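Local coordinates for acetoin utilization protein AcuB, putative (Vibrio cholerae, PDB 2O16), which is of unknown function but, as a putative acetoin utilization protein built from a pair of CBS domains, may act in regulation by sensing a small ligand, at residues 16-28 with 76-88. Sequence-based numbering, arbitrary orientation.
Sequences HTLLRTHTLNDAK and FETPLFEVMHTDV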
loop_
_atom_site.group_PDB
_atom_site.type_symbol
_atom_site.label_atom_id
_atom_site.label_comp_id
_atom_site.label_asym_id
_atom_site.label_seq_id
_atom_site.Cartn_x
_atom_site.Cartn_y
_atom_site.Cartn_z
ATOM N N HIS A 16 -2.292 2.735 8.305
ATOM C CA HIS A 16 -1.541 2.140 9.403
ATOM C C HIS A 16 -0.195 1.673 8.890
ATOM O O HIS A 16 -0.107 0.957 7.882
ATOM C CB HIS A 16 -2.291 0.960 9.997
ATOM C CG HIS A 16 -3.532 1.366 10.738
ATOM N ND1 HIS A 16 -4.721 1.646 10.095
ATOM C CD2 HIS A 16 -3.764 1.550 12.060
ATOM C CE1 HIS A 16 -5.640 1.972 10.994
ATOM N NE2 HIS A 16 -5.083 1.931 12.193
ATOM N N THR A 17 0.830 2.063 9.620
ATOM C CA THR A 17 2.239 1.828 9.239
ATOM C C THR A 17 2.975 1.161 10.407
ATOM O O THR A 17 2.452 1.085 11.537
ATOM C CB THR A 17 2.931 3.150 8.918
ATOM O OG1 THR A 17 2.845 4.002 10.062
ATOM C CG2 THR A 17 2.257 3.844 7.738
ATOM N N LEU A 18 4.179 0.673 10.151
ATOM C CA LEU A 18 4.998 0.059 11.210
ATOM C C LEU A 18 6.435 0.524 11.055
ATOM O O LEU A 18 6.852 0.819 9.925
ATOM C CB LEU A 18 4.913 -1.468 11.103
ATOM C CG LEU A 18 3.587 -2.085 11.606
ATOM C CD1 LEU A 18 3.583 -3.564 11.402
ATOM C CD2 LEU A 18 3.265 -1.753 13.111
ATOM N N LEU A 19 7.189 0.591 12.167
ATOM C CA LEU A 19 8.652 0.829 12.102
ATOM C C LEU A 19 9.373 -0.401 11.566
ATOM O O LEU A 19 8.853 -1.517 11.646
ATOM C CB LEU A 19 9.223 1.192 13.498
ATOM C CG LEU A 19 8.651 2.448 14.146
ATOM C CD1 LEU A 19 9.093 2.631 15.651
ATOM C CD2 LEU A 19 8.979 3.702 13.296
ATOM N N ARG A 20 10.561 -0.195 10.981
ATOM C CA ARG A 20 11.298 -1.285 10.301
ATOM C C ARG A 20 11.831 -2.348 11.240
ATOM O O ARG A 20 12.217 -3.447 10.803
ATOM C CB ARG A 20 12.506 -0.693 9.557
ATOM C CG ARG A 20 13.544 -0.037 10.503
ATOM C CD ARG A 20 14.582 0.807 9.729
ATOM N NE ARG A 20 15.500 -0.046 8.975
ATOM C CZ ARG A 20 16.603 -0.609 9.481
ATOM N NH1 ARG A 20 16.948 -0.440 10.754
ATOM N NH2 ARG A 20 17.364 -1.360 8.710
ATOM N N THR A 21 11.896 -1.986 12.532
ATOM C CA THR A 21 12.285 -2.887 13.595
ATOM C C THR A 21 11.111 -3.596 14.281
ATOM O O THR A 21 11.308 -4.451 15.143
ATOM C CB THR A 21 13.176 -2.146 14.661
ATOM O OG1 THR A 21 12.602 -0.871 14.989
ATOM C CG2 THR A 21 14.578 -1.925 14.115
ATOM N N HIS A 22 9.879 -3.231 13.944
ATOM C CA HIS A 22 8.767 -4.109 14.286
ATOM C C HIS A 22 8.915 -5.387 13.466
ATOM O O HIS A 22 9.829 -5.479 12.625
ATOM C CB HIS A 22 7.435 -3.408 14.065
ATOM C CG HIS A 22 6.968 -2.654 15.267
ATOM N ND1 HIS A 22 7.790 -1.791 15.961
ATOM C CD2 HIS A 22 5.768 -2.632 15.904
ATOM C CE1 HIS A 22 7.120 -1.268 16.976
ATOM N NE2 HIS A 22 5.885 -1.746 16.954
ATOM N N THR A 23 8.100 -6.404 13.749
ATOM C CA THR A 23 8.402 -7.728 13.219
ATOM C C THR A 23 7.322 -8.228 12.250
ATOM O O THR A 23 6.248 -7.586 12.111
ATOM C CB THR A 23 8.504 -8.760 14.356
ATOM O OG1 THR A 23 7.202 -8.946 14.910
ATOM C CG2 THR A 23 9.482 -8.282 15.455
ATOM N N LEU A 24 7.623 -9.343 11.589
ATOM C CA LEU A 24 6.614 -10.112 10.817
ATOM C C LEU A 24 5.342 -10.341 11.649
ATOM O O LEU A 24 4.202 -10.145 11.168
ATOM C CB LEU A 24 7.179 -11.468 10.374
ATOM C CG LEU A 24 6.323 -12.278 9.370
ATOM C CD1 LEU A 24 7.225 -13.111 8.486
ATOM C CD2 LEU A 24 5.295 -13.144 10.076
ATOM N N ASN A 25 5.545 -10.735 12.916
ATOM C CA ASN A 25 4.431 -10.998 13.823
ATOM C C ASN A 25 3.537 -9.784 14.031
ATOM O O ASN A 25 2.313 -9.905 14.021
ATOM C CB ASN A 25 4.954 -11.514 15.169
ATOM C CG ASN A 25 3.959 -12.426 15.864
ATOM O OD1 ASN A 25 3.196 -13.136 15.211
ATOM N ND2 ASN A 25 3.961 -12.406 17.208
ATOM N N ASP A 26 4.139 -8.604 14.204
ATOM C CA ASP A 26 3.381 -7.371 14.312
ATOM C C ASP A 26 2.577 -7.060 13.050
ATOM O O ASP A 26 1.427 -6.632 13.146
ATOM C CB ASP A 26 4.295 -6.171 14.589
ATOM C CG ASP A 26 5.074 -6.306 15.885
ATOM O OD1 ASP A 26 4.508 -6.807 16.887
ATOM O OD2 ASP A 26 6.240 -5.886 15.899
ATOM N N ALA A 27 3.205 -7.215 11.885
ATOM C CA ALA A 27 2.528 -6.937 10.611
ATOM C C ALA A 27 1.377 -7.940 10.403
ATOM O O ALA A 27 0.291 -7.560 9.971
ATOM C CB ALA A 27 3.536 -7.017 9.436
ATOM N N LYS A 28 1.645 -9.211 10.679
ATOM C CA LYS A 28 0.581 -10.235 10.686
ATOM C C LYS A 28 -0.626 -9.829 11.543
ATOM O O LYS A 28 -1.767 -9.845 11.071
ATOM C CB LYS A 28 1.141 -11.586 11.131
ATOM C CG LYS A 28 0.156 -12.773 10.964
ATOM C CD LYS A 28 0.657 -13.951 11.800
ATOM C CE LYS A 28 -0.389 -15.075 11.922
ATOM N NZ LYS A 28 -0.180 -16.147 10.889
ATOM N N PHE A 76 8.336 -15.586 13.073
ATOM C CA PHE A 76 7.488 -14.542 13.612
ATOM C C PHE A 76 8.290 -13.329 14.088
ATOM O O PHE A 76 7.770 -12.235 14.045
ATOM C CB PHE A 76 6.572 -15.093 14.726
ATOM C CG PHE A 76 7.301 -15.495 15.990
ATOM C CD1 PHE A 76 8.209 -16.555 15.991
ATOM C CD2 PHE A 76 7.073 -14.812 17.181
ATOM C CE1 PHE A 76 8.903 -16.915 17.161
ATOM C CE2 PHE A 76 7.747 -15.173 18.358
ATOM C CZ PHE A 76 8.667 -16.227 18.344
ATOM N N GLU A 77 9.558 -13.518 14.479
ATOM C CA GLU A 77 10.413 -12.479 15.078
ATOM C C GLU A 77 11.259 -11.675 14.076
ATOM O O GLU A 77 11.926 -10.707 14.457
ATOM C CB GLU A 77 11.348 -13.101 16.131
ATOM C CG GLU A 77 12.125 -14.337 15.648
ATOM C CD GLU A 77 13.084 -14.897 16.692
ATOM O OE1 GLU A 77 13.966 -14.153 17.162
ATOM O OE2 GLU A 77 12.973 -16.101 17.024
ATOM N N THR A 78 11.276 -12.112 12.820
ATOM C CA THR A 78 12.073 -11.434 11.797
ATOM C C THR A 78 11.731 -9.943 11.749
ATOM O O THR A 78 10.572 -9.606 11.620
ATOM C CB THR A 78 11.800 -12.018 10.404
ATOM O OG1 THR A 78 11.984 -13.438 10.443
ATOM C CG2 THR A 78 12.768 -11.417 9.398
ATOM N N PRO A 79 12.729 -9.050 11.864
ATOM C CA PRO A 79 12.432 -7.626 11.698
ATOM C C PRO A 79 11.918 -7.301 10.289
ATOM O O PRO A 79 12.340 -7.936 9.325
ATOM C CB PRO A 79 13.766 -6.939 11.939
ATOM C CG PRO A 79 14.596 -7.928 12.666
ATOM C CD PRO A 79 14.151 -9.280 12.167
ATOM N N LEU A 80 10.959 -6.381 10.197
ATOM C CA LEU A 80 10.352 -6.030 8.901
ATOM C C LEU A 80 11.362 -5.529 7.868
ATOM O O LEU A 80 11.202 -5.810 6.664
ATOM C CB LEU A 80 9.185 -5.046 9.086
ATOM C CG LEU A 80 7.996 -5.721 9.803
ATOM C CD1 LEU A 80 7.068 -4.736 10.423
ATOM C CD2 LEU A 80 7.216 -6.715 8.864
ATOM N N PHE A 81 12.400 -4.804 8.306
ATOM C CA PHE A 81 13.453 -4.400 7.352
ATOM C C PHE A 81 14.094 -5.594 6.593
ATOM O O PHE A 81 14.594 -5.419 5.462
ATOM C CB PHE A 81 14.503 -3.447 7.967
ATOM C CG PHE A 81 15.510 -4.122 8.895
ATOM C CD1 PHE A 81 16.582 -4.871 8.374
ATOM C CD2 PHE A 81 15.403 -3.981 10.273
ATOM C CE1 PHE A 81 17.508 -5.490 9.237
ATOM C CE2 PHE A 81 16.310 -4.577 11.135
ATOM C CZ PHE A 81 17.372 -5.344 10.614
ATOM N N GLU A 82 14.079 -6.784 7.203
ATOM C CA GLU A 82 14.576 -8.006 6.527
ATOM C C GLU A 82 13.552 -8.630 5.580
ATOM O O GLU A 82 13.909 -9.427 4.716
ATOM C CB GLU A 82 15.046 -9.061 7.547
ATOM C CG GLU A 82 16.272 -8.602 8.311
ATOM C CD GLU A 82 16.899 -9.657 9.205
ATOM O OE1 GLU A 82 16.311 -10.748 9.399
ATOM O OE2 GLU A 82 18.009 -9.378 9.717
ATOM N N VAL A 83 12.275 -8.330 5.784
ATOM C CA VAL A 83 11.213 -8.928 4.972
ATOM C C VAL A 83 10.858 -8.024 3.777
ATOM O O VAL A 83 10.584 -8.509 2.663
ATOM C CB VAL A 83 9.958 -9.223 5.832
ATOM C CG1 VAL A 83 8.801 -9.763 4.977
ATOM C CG2 VAL A 83 10.299 -10.231 6.994
ATOM N N MET A 84 10.871 -6.712 3.987
ATOM C CA MET A 84 10.391 -5.810 2.937
ATOM C C MET A 84 11.364 -5.791 1.732
ATOM O O MET A 84 12.603 -5.886 1.890
ATOM C CB MET A 84 10.181 -4.393 3.484
ATOM C CG MET A 84 11.472 -3.674 3.818
ATOM S SD MET A 84 11.131 -2.257 4.880
ATOM C CE MET A 84 12.712 -1.396 4.871
ATOM N N HIS A 85 10.777 -5.676 0.542
ATOM C CA HIS A 85 11.533 -5.566 -0.701
ATOM C C HIS A 85 12.324 -4.275 -0.720
ATOM O O HIS A 85 11.819 -3.238 -0.279
ATOM C CB HIS A 85 10.560 -5.596 -1.889
ATOM C CG HIS A 85 10.116 -6.980 -2.236
ATOM N ND1 HIS A 85 11.010 -8.013 -2.449
ATOM C CD2 HIS A 85 8.885 -7.515 -2.385
ATOM C CE1 HIS A 85 10.343 -9.123 -2.722
ATOM N NE2 HIS A 85 9.055 -8.847 -2.692
ATOM N N THR A 86 13.559 -4.349 -1.228
ATOM C CA THR A 86 14.434 -3.175 -1.305
ATOM C C THR A 86 14.011 -2.259 -2.465
ATOM O O THR A 86 14.328 -1.080 -2.465
ATOM C CB THR A 86 15.918 -3.615 -1.442
ATOM O OG1 THR A 86 16.026 -4.504 -2.553
ATOM C CG2 THR A 86 16.391 -4.375 -0.169
ATOM N N ASP A 87 13.291 -2.785 -3.453
ATOM C CA ASP A 87 12.758 -1.940 -4.518
ATOM C C ASP A 87 11.390 -1.412 -4.073
ATOM O O ASP A 87 10.498 -2.196 -3.771
ATOM C CB ASP A 87 12.620 -2.741 -5.800
ATOM C CG ASP A 87 13.936 -3.384 -6.215
ATOM O OD1 ASP A 87 14.816 -2.657 -6.703
ATOM O OD2 ASP A 87 14.091 -4.606 -6.036
ATOM N N VAL A 88 11.232 -0.091 -4.066
ATOM C CA VAL A 88 10.013 0.520 -3.576
ATOM C C VAL A 88 9.380 1.402 -4.684
ATOM O O VAL A 88 10.031 2.335 -5.181
ATOM C CB VAL A 88 10.309 1.381 -2.322
ATOM C CG1 VAL A 88 8.986 2.023 -1.778
ATOM C CG2 VAL A 88 11.016 0.546 -1.233
#
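T23, the N-cap of helix 24-34, forms a single beta bridge with P79; in a protein built of two CBS domains, the bridge joins the loop leading into helix 24-34 to the loop running into the short, weakly bonded helix near 80-83. Four backbone bonds join the segments. From that short helix, F81 N gives its proton to R20 O and L80 N to H22 O, each bond 2.8 Å long. On the other flank, T78 O and F76 O receive L24 N and N25 N, first-turn amides, which have no carbonyl four residues earlier in the helix to bind. P79 has no amide proton to place and adds a CA-H...O contact to H22 O. T23 and D26 complete a capping box: T23 OG1 accepts from D26 N, while T23 N reaches D26 OD2 at 2.9 Å.

Among apolar groups, L80 suits its place because its two methyls can part: CD1 meets L18 CD1 at 3.8 Å, and CD2 rests on the small side chain of A27, 3.7 Å from A27 CB. L80 also touches V52 of strand 48-53.

R20 and F81 add a stack. The long R20 chain bends at chi3 (-71°), which lays its guanidinium flat on the F81 ring, planes 13° apart. This cation-pi stack is off-centre: R20 NH2 sits over the ring's rim, 3.3 Å from F81 CG.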